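Local coordinates for protein vacuolar aminopeptidase 1 (Saccharomyces cerevisiae, PDB 5JGF) that removes amino acids, preferably neutral or hydrophobic ones, from the N-termini of peptides in the vacuole as a zinc-dependent, dodecameric aminopeptidase, at residues L219-V222 and A223-G227; A269-I272 and A273-C276; D296-E299 and I300-T304. One frame throughout, in Å; residues are numbered along the deposited sequence.

Interaction 1 of 3, residues L219-V222 and A223-G227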
loop_
_atom_site.group_PDB
_atom_site.type_symbol
_atom_site.label_atom_id
_atom_site.label_comp_id
_atom_site.label_asym_id
_atom_site.label_seq_id
_atom_site.Cartn_x
_atom_site.Cartn_y
_atom_site.Cartn_z
ATOM N N LEU D 219 40.449 27.858 18.426
ATOM C CA LEU D 219 40.882 28.314 19.746
ATOM C C LEU D 219 41.710 29.596 19.635
ATOM O O LEU D 219 41.510 30.540 20.398
ATOM C CB LEU D 219 41.693 27.220 20.455
ATOM C CG LEU D 219 40.903 25.967 20.859
ATOM C CD1 LEU D 219 41.821 24.955 21.530
ATOM C CD2 LEU D 219 39.773 26.370 21.803
ATOM N N ARG D 220 42.635 29.629 18.678
ATOM C CA ARG D 220 43.476 30.809 18.479
ATOM C C ARG D 220 42.635 32.008 18.061
ATOM O O ARG D 220 42.864 33.132 18.513
ATOM C CB ARG D 220 44.534 30.537 17.406
ATOM C CG ARG D 220 45.624 29.567 17.833
ATOM C CD ARG D 220 46.467 29.135 16.642
ATOM N NE ARG D 220 47.587 28.292 17.045
ATOM C CZ ARG D 220 48.295 27.536 16.210
ATOM N NH1 ARG D 220 48.000 27.513 14.916
ATOM N NH2 ARG D 220 49.298 26.803 16.672
ATOM N N TYR D 221 41.653 31.759 17.202
ATOM C CA TYR D 221 40.786 32.820 16.713
ATOM C C TYR D 221 39.952 33.484 17.811
ATOM O O TYR D 221 39.947 34.711 17.926
ATOM C CB TYR D 221 39.871 32.282 15.604
ATOM C CG TYR D 221 38.948 33.329 15.023
ATOM C CD1 TYR D 221 37.582 33.318 15.307
ATOM C CD2 TYR D 221 39.447 34.357 14.224
ATOM C CE1 TYR D 221 36.737 34.309 14.814
ATOM C CE2 TYR D 221 38.612 35.353 13.729
ATOM C CZ TYR D 221 37.260 35.324 14.029
ATOM O OH TYR D 221 36.443 36.325 13.564
ATOM N N VAL D 222 39.254 32.693 18.620
ATOM C CA VAL D 222 38.432 33.275 19.680
ATOM C C VAL D 222 39.278 33.875 20.801
ATOM O O VAL D 222 38.844 34.804 21.478
ATOM C CB VAL D 222 37.438 32.245 20.271
ATOM C CG1 VAL D 222 36.482 31.769 19.181
ATOM C CG2 VAL D 222 38.181 31.079 20.878
ATOM N N ALA D 223 40.483 33.348 20.994
ATOM C CA ALA D 223 41.378 33.874 22.021
ATOM C C ALA D 223 41.805 35.266 21.567
ATOM O O ALA D 223 41.853 36.205 22.361
ATOM C CB ALA D 223 42.596 32.971 22.175
ATOM N N LYS D 224 42.103 35.390 20.278
ATOM C CA LYS D 224 42.506 36.669 19.703
ATOM C C LYS D 224 41.378 37.694 19.829
ATOM O O LYS D 224 41.613 38.847 20.193
ATOM C CB LYS D 224 42.876 36.489 18.228
ATOM C CG LYS D 224 43.246 37.786 17.522
ATOM C CD LYS D 224 43.484 37.563 16.031
ATOM C CE LYS D 224 43.748 38.885 15.327
ATOM N NZ LYS D 224 43.942 38.731 13.855
ATOM N N LEU D 225 40.152 37.272 19.529
ATOM C CA LEU D 225 39.000 38.165 19.625
ATOM C C LEU D 225 38.809 38.683 21.050
ATOM O O LEU D 225 38.490 39.855 21.255
ATOM C CB LEU D 225 37.720 37.449 19.185
ATOM C CG LEU D 225 37.561 37.067 17.710
ATOM C CD1 LEU D 225 36.224 36.365 17.513
ATOM C CD2 LEU D 225 37.634 38.313 16.843
ATOM N N ALA D 226 39.009 37.806 22.028
ATOM C CA ALA D 226 38.838 38.168 23.430
ATOM C C ALA D 226 40.066 38.861 24.013
ATOM O O ALA D 226 39.974 39.542 25.035
ATOM C CB ALA D 226 38.510 36.923 24.248
ATOM N N GLY D 227 41.212 38.683 23.366
ATOM C CA GLY D 227 42.432 39.297 23.853
ATOM C C GLY D 227 43.087 38.504 24.971
ATOM O O GLY D 227 43.638 39.077 25.910
#
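A chi1 of -179° sets the Tyr221 ring opposite the backbone nitrogen and beside the carbonyl carbon, while Leu225 keeps CG beside its nitrogen (chi1 -68°), and the phenol ring meets the isobutyl group one turn later. Leu225 CG sits over one ring face, displaced toward the rim and 4.2 Å from the centroid of the Tyr221 ring, which makes this a CH-pi contact. The closest approach is made by a methyl, Leu225 CD1, 3.4 Å from Tyr221 CE1. The backbone sets the one-turn spacing: Leu225 N donates to Tyr221 O at 3.0 Å, and equivalent i to i+4 bonds run from Ala223 N to Leu219 O and from Ala226 N to Val222 O. Around the helix, Val222 packs on Leu138, Leu233 and Leu238, and Ala226 on Leu138, Ala151 and Val153, while Tyr221 also packs on Ile251 of a second subunit. On another side Arg220 forms a salt bridge with Glu205. Gly227, with positive phi (82°), takes the chain out of helical geometry. The backbone N of the residue after it returns to Ala223 O, and Gly227 N reaches Lys224 O in a weak bond of 3.2 Å: a Schellman motif with Gly227 as C-prime residue, closing a helix that covers the six-stranded antiparallel sheet.

Interaction 2 of 3, residues A269-I272 and A273-C276; sequences AAMI and ALIC
This is a local contact between successive turns of helix 261-278, in a largely buried part of it that packs against strands 289-295 and 69-76 and against helices 25-38 and 448-468. The evidence for regular helix is an unbroken run of i to i+4 bonds: Leu274 N to Ala270 O, Ile275 N to Met271 O and Cys276 N to Ile272 O are each 2.9 Å, the last nearly straight at 166°. Among the side chains, Met271 makes two apolar contacts through its terminal methyl. Its chain is bent at both chi2 (-56°) and chi3 (-48°), which turns Met271 CE forward, toward the next helical turn, until it lies 4.1 Å from Leu274 CD2 and 4.0 Å from Ile275 CD1. Met271 and Leu274 run side by side in the same direction, whereas Ile275 passes across the methionine at a slant. Ile275 CD1 also rests 3.5 Å from the carbonyl oxygen Met271 O. An alanine in place of Ile275 would remove that methyl and is likely to open a gap beside Met271 CE and next to Leu36, leaving the thioether end freer to turn. A second line of contact joins Ile272 CG2 to Cys276 SG, 4.0 Å apart, on the more exposed side. Outside the pair, Met271 and Leu274 both press on Val292, and Ala273 meets Phe456 of helix 448-468. Such packing, on strands on one side and on helices on others, is the layering of helix on mixed sheet in the alpha/beta domain of a zinc exopeptidase.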
loop_
_atom_site.group_PDB
_atom_site.type_symbol
_atom_site.label_atom_id
_atom_site.label_comp_id
_atom_site.label_asym_id
_atom_site.label_seq_id
_atom_site.Cartn_x
_atom_site.Cartn_y
_atom_site.Cartn_z
ATOM N N ALA D 269 11.664 46.504 22.247
ATOM C CA ALA D 269 10.579 47.470 22.370
ATOM C C ALA D 269 10.176 47.678 23.829
ATOM O O ALA D 269 9.929 48.808 24.253
ATOM C CB ALA D 269 9.371 47.015 21.555
ATOM N N ALA D 270 10.104 46.593 24.595
ATOM C CA ALA D 270 9.726 46.697 26.001
ATOM C C ALA D 270 10.783 47.428 26.829
ATOM O O ALA D 270 10.446 48.274 27.661
ATOM C CB ALA D 270 9.467 45.306 26.586
ATOM N N MET D 271 12.056 47.109 26.609
ATOM C CA MET D 271 13.131 47.760 27.358
ATOM C C MET D 271 13.240 49.246 27.026
ATOM O O MET D 271 13.438 50.075 27.918
ATOM C CB MET D 271 14.479 47.085 27.089
ATOM C CG MET D 271 14.686 45.766 27.817
ATOM S SD MET D 271 14.490 45.872 29.625
ATOM C CE MET D 271 15.447 47.250 30.004
ATOM N N ILE D 272 13.119 49.586 25.748
ATOM C CA ILE D 272 13.197 50.984 25.346
ATOM C C ILE D 272 12.030 51.735 25.974
ATOM O O ILE D 272 12.182 52.860 26.447
ATOM C CB ILE D 272 13.153 51.132 23.807
ATOM C CG1 ILE D 272 14.419 50.526 23.193
ATOM C CG2 ILE D 272 13.030 52.599 23.417
ATOM C CD1 ILE D 272 15.710 51.172 23.662
ATOM N N ALA D 273 10.860 51.105 25.991
ATOM C CA ALA D 273 9.688 51.732 26.585
ATOM C C ALA D 273 9.938 51.984 28.070
ATOM O O ALA D 273 9.604 53.050 28.592
ATOM C CB ALA D 273 8.467 50.845 26.403
ATOM N N LEU D 274 10.527 51.003 28.749
ATOM C CA LEU D 274 10.816 51.135 30.175
ATOM C C LEU D 274 11.773 52.301 30.429
ATOM O O LEU D 274 11.573 53.087 31.355
ATOM C CB LEU D 274 11.440 49.846 30.721
ATOM C CG LEU D 274 11.813 49.910 32.208
ATOM C CD1 LEU D 274 10.540 49.940 33.038
ATOM C CD2 LEU D 274 12.672 48.717 32.598
ATOM N N ILE D 275 12.814 52.399 29.607
ATOM C CA ILE D 275 13.802 53.463 29.741
ATOM C C ILE D 275 13.186 54.835 29.478
ATOM O O ILE D 275 13.436 55.782 30.225
ATOM C CB ILE D 275 15.012 53.218 28.793
ATOM C CG1 ILE D 275 16.134 52.512 29.561
ATOM C CG2 ILE D 275 15.533 54.534 28.227
ATOM C CD1 ILE D 275 15.715 51.236 30.237
ATOM N N CYS D 276 12.383 54.941 28.423
ATOM C CA CYS D 276 11.726 56.202 28.095
ATOM C C CYS D 276 10.808 56.604 29.237
ATOM O O CYS D 276 10.728 57.775 29.605
ATOM C CB CYS D 276 10.900 56.067 26.814
ATOM S SG CYS D 276 11.877 55.899 25.311
#

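Interaction 3 of 3, residues D296-E299 and I300-T304. With ZN (zinc ion), chain L.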
loop_
_atom_site.group_PDB
_atom_site.type_symbol
_atom_site.label_atom_id
_atom_site.label_comp_id
_atom_site.label_asym_id
_atom_site.label_seq_id
_atom_site.Cartn_x
_atom_site.Cartn_y
_atom_site.Cartn_z
ATOM N N ASP D 296 15.586 33.616 29.315
ATOM C CA ASP D 296 16.361 32.790 28.403
ATOM C C ASP D 296 15.517 31.524 28.244
ATOM O O ASP D 296 14.492 31.366 28.908
ATOM C CB ASP D 296 17.708 32.440 29.053
ATOM C CG ASP D 296 18.672 31.731 28.109
ATOM O OD1 ASP D 296 19.758 31.328 28.583
ATOM O OD2 ASP D 296 18.364 31.576 26.907
ATOM N N ASN D 297 15.933 30.654 27.332
ATOM C CA ASN D 297 15.302 29.359 27.116
ATOM C C ASN D 297 13.801 29.208 26.871
ATOM O O ASN D 297 13.247 28.146 27.143
ATOM C CB ASN D 297 15.703 28.428 28.267
ATOM C CG ASN D 297 17.209 28.325 28.432
ATOM O OD1 ASN D 297 17.957 28.304 27.451
ATOM N ND2 ASN D 297 17.662 28.241 29.672
ATOM N N GLU D 298 13.131 30.231 26.358
ATOM C CA GLU D 298 11.705 30.077 26.074
ATOM C C GLU D 298 11.565 29.096 24.903
ATOM O O GLU D 298 10.626 28.296 24.847
ATOM C CB GLU D 298 11.079 31.423 25.693
ATOM C CG GLU D 298 9.565 31.389 25.406
ATOM C CD GLU D 298 9.217 30.780 24.052
ATOM O OE1 GLU D 298 10.053 30.852 23.132
ATOM O OE2 GLU D 298 8.094 30.246 23.901
ATOM N N GLU D 299 12.520 29.148 23.979
ATOM C CA GLU D 299 12.483 28.287 22.803
ATOM C C GLU D 299 12.693 26.807 23.105
ATOM O O GLU D 299 12.492 25.964 22.231
ATOM C CB GLU D 299 13.503 28.770 21.773
ATOM C CG GLU D 299 13.241 30.203 21.286
ATOM C CD GLU D 299 11.982 30.343 20.434
ATOM O OE1 GLU D 299 11.142 29.415 20.403
ATOM O OE2 GLU D 299 11.826 31.398 19.793
ATOM N N ILE D 300 13.108 26.484 24.330
ATOM C CA ILE D 300 13.282 25.083 24.688
ATOM C C ILE D 300 12.397 24.647 25.855
ATOM O O ILE D 300 12.682 23.654 26.519
ATOM C CB ILE D 300 14.758 24.723 24.997
ATOM C CG1 ILE D 300 15.299 25.597 26.128
ATOM C CG2 ILE D 300 15.602 24.865 23.731
ATOM C CD1 ILE D 300 16.643 25.128 26.648
ATOM N N GLY D 301 11.324 25.394 26.112
ATOM C CA GLY D 301 10.408 24.994 27.168
ATOM C C GLY D 301 10.354 25.799 28.450
ATOM O O GLY D 301 9.445 25.597 29.261
ATOM N N SER D 302 11.325 26.686 28.648
ATOM C CA SER D 302 11.370 27.544 29.830
ATOM C C SER D 302 11.651 26.854 31.167
ATOM O O SER D 302 11.684 27.521 32.205
ATOM C CB SER D 302 10.062 28.334 29.948
ATOM O OG SER D 302 9.899 29.222 28.857
ATOM N N LEU D 303 11.851 25.538 31.166
ATOM C CA LEU D 303 12.118 24.853 32.429
ATOM C C LEU D 303 13.613 24.781 32.738
ATOM O O LEU D 303 14.231 23.716 32.664
ATOM C CB LEU D 303 11.519 23.438 32.433
ATOM C CG LEU D 303 11.565 22.720 33.795
ATOM C CD1 LEU D 303 10.582 23.376 34.761
ATOM C CD2 LEU D 303 11.216 21.247 33.622
ATOM N N THR D 304 14.180 25.937 33.069
ATOM C CA THR D 304 15.590 26.068 33.439
ATOM C C THR D 304 15.597 27.194 34.469
ATOM O O THR D 304 14.607 27.917 34.599
ATOM C CB THR D 304 16.483 26.493 32.256
ATOM O OG1 THR D 304 16.144 27.825 31.855
ATOM C CG2 THR D 304 16.307 25.538 31.069
HETATM ZN ZN ZN L . 9.896 31.240 19.126
HETATM O O HOH W 1 11.586 31.316 29.364
HETATM O O HOH W 2 8.679 28.010 26.882
HETATM O O HOH W 3 9.004 31.741 20.962
#
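Asn297 and Ile300 lie side by side in the turn that follows strand 289-295, and both point the same way. Ile300 CD1 approaches the amide of Asn297, 3.5 Å from its OD1, while CG1 packs against Asn297 CB. The nitrogen end of the amide is hydrogen-bonded across the turn: Asn297 ND2 donates to Thr304 OG1 at 2.7 Å and 162°, with the hydroxyl lying in the amide plane. Gln306 takes a further bond from ND2 and Tyr119 OH donates to OD1, so the amide's rotation is fixed by partners at both ends. The main chain of Asn297 is gripped as well, since its O receives Ser302 N at 2.8 Å and Ile300 N at 3.3 Å from opposite faces of the carbonyl plane. Within this turn is Glu299, whose backbone N, like that of Glu298, is bonded to the carboxylate of Asp93. Its chain bends at chi2 (-69°) and brings its carboxylate onto a zinc ion, unevenly bidentate, with Glu299 OE2 at 2.0 Å and OE1 at 2.5 Å from the metal. Asp262 and His438 complete the protein ligands. Glu298, probably a substrate-binding residue, meets this zinc through a metal-bound water that donates to its OE1 at 2.6 Å. The loop runs from strand 289-295 toward helix 312-324, with Tyr119 of strand 112-119 against Ile300, His91 of strand 86-91 beside both glutamates, and Gly377 of a third subunit packed on Ile300.

All three contacts are local and follow one another along the chain, so each joins adjacent turns or closes a short turn and none nests within or crosses another. Interaction 1, in helix 216-226, packs on strands 132-140, 149-154 and 233-242 of the six-stranded antiparallel sheet; its centre lies about 34 Å from that of interaction 2 and about 30 Å from that of interaction 3. The latter two are both tied to strand 289-295 of the mixed sheet: helix 261-278, which holds interaction 2, packs on it, and the loop of interaction 3 continues from its end. Their nearest atoms are still about 12 Å apart, but Asp262, early in the same helix, binds the zinc ion that Glu299 grips.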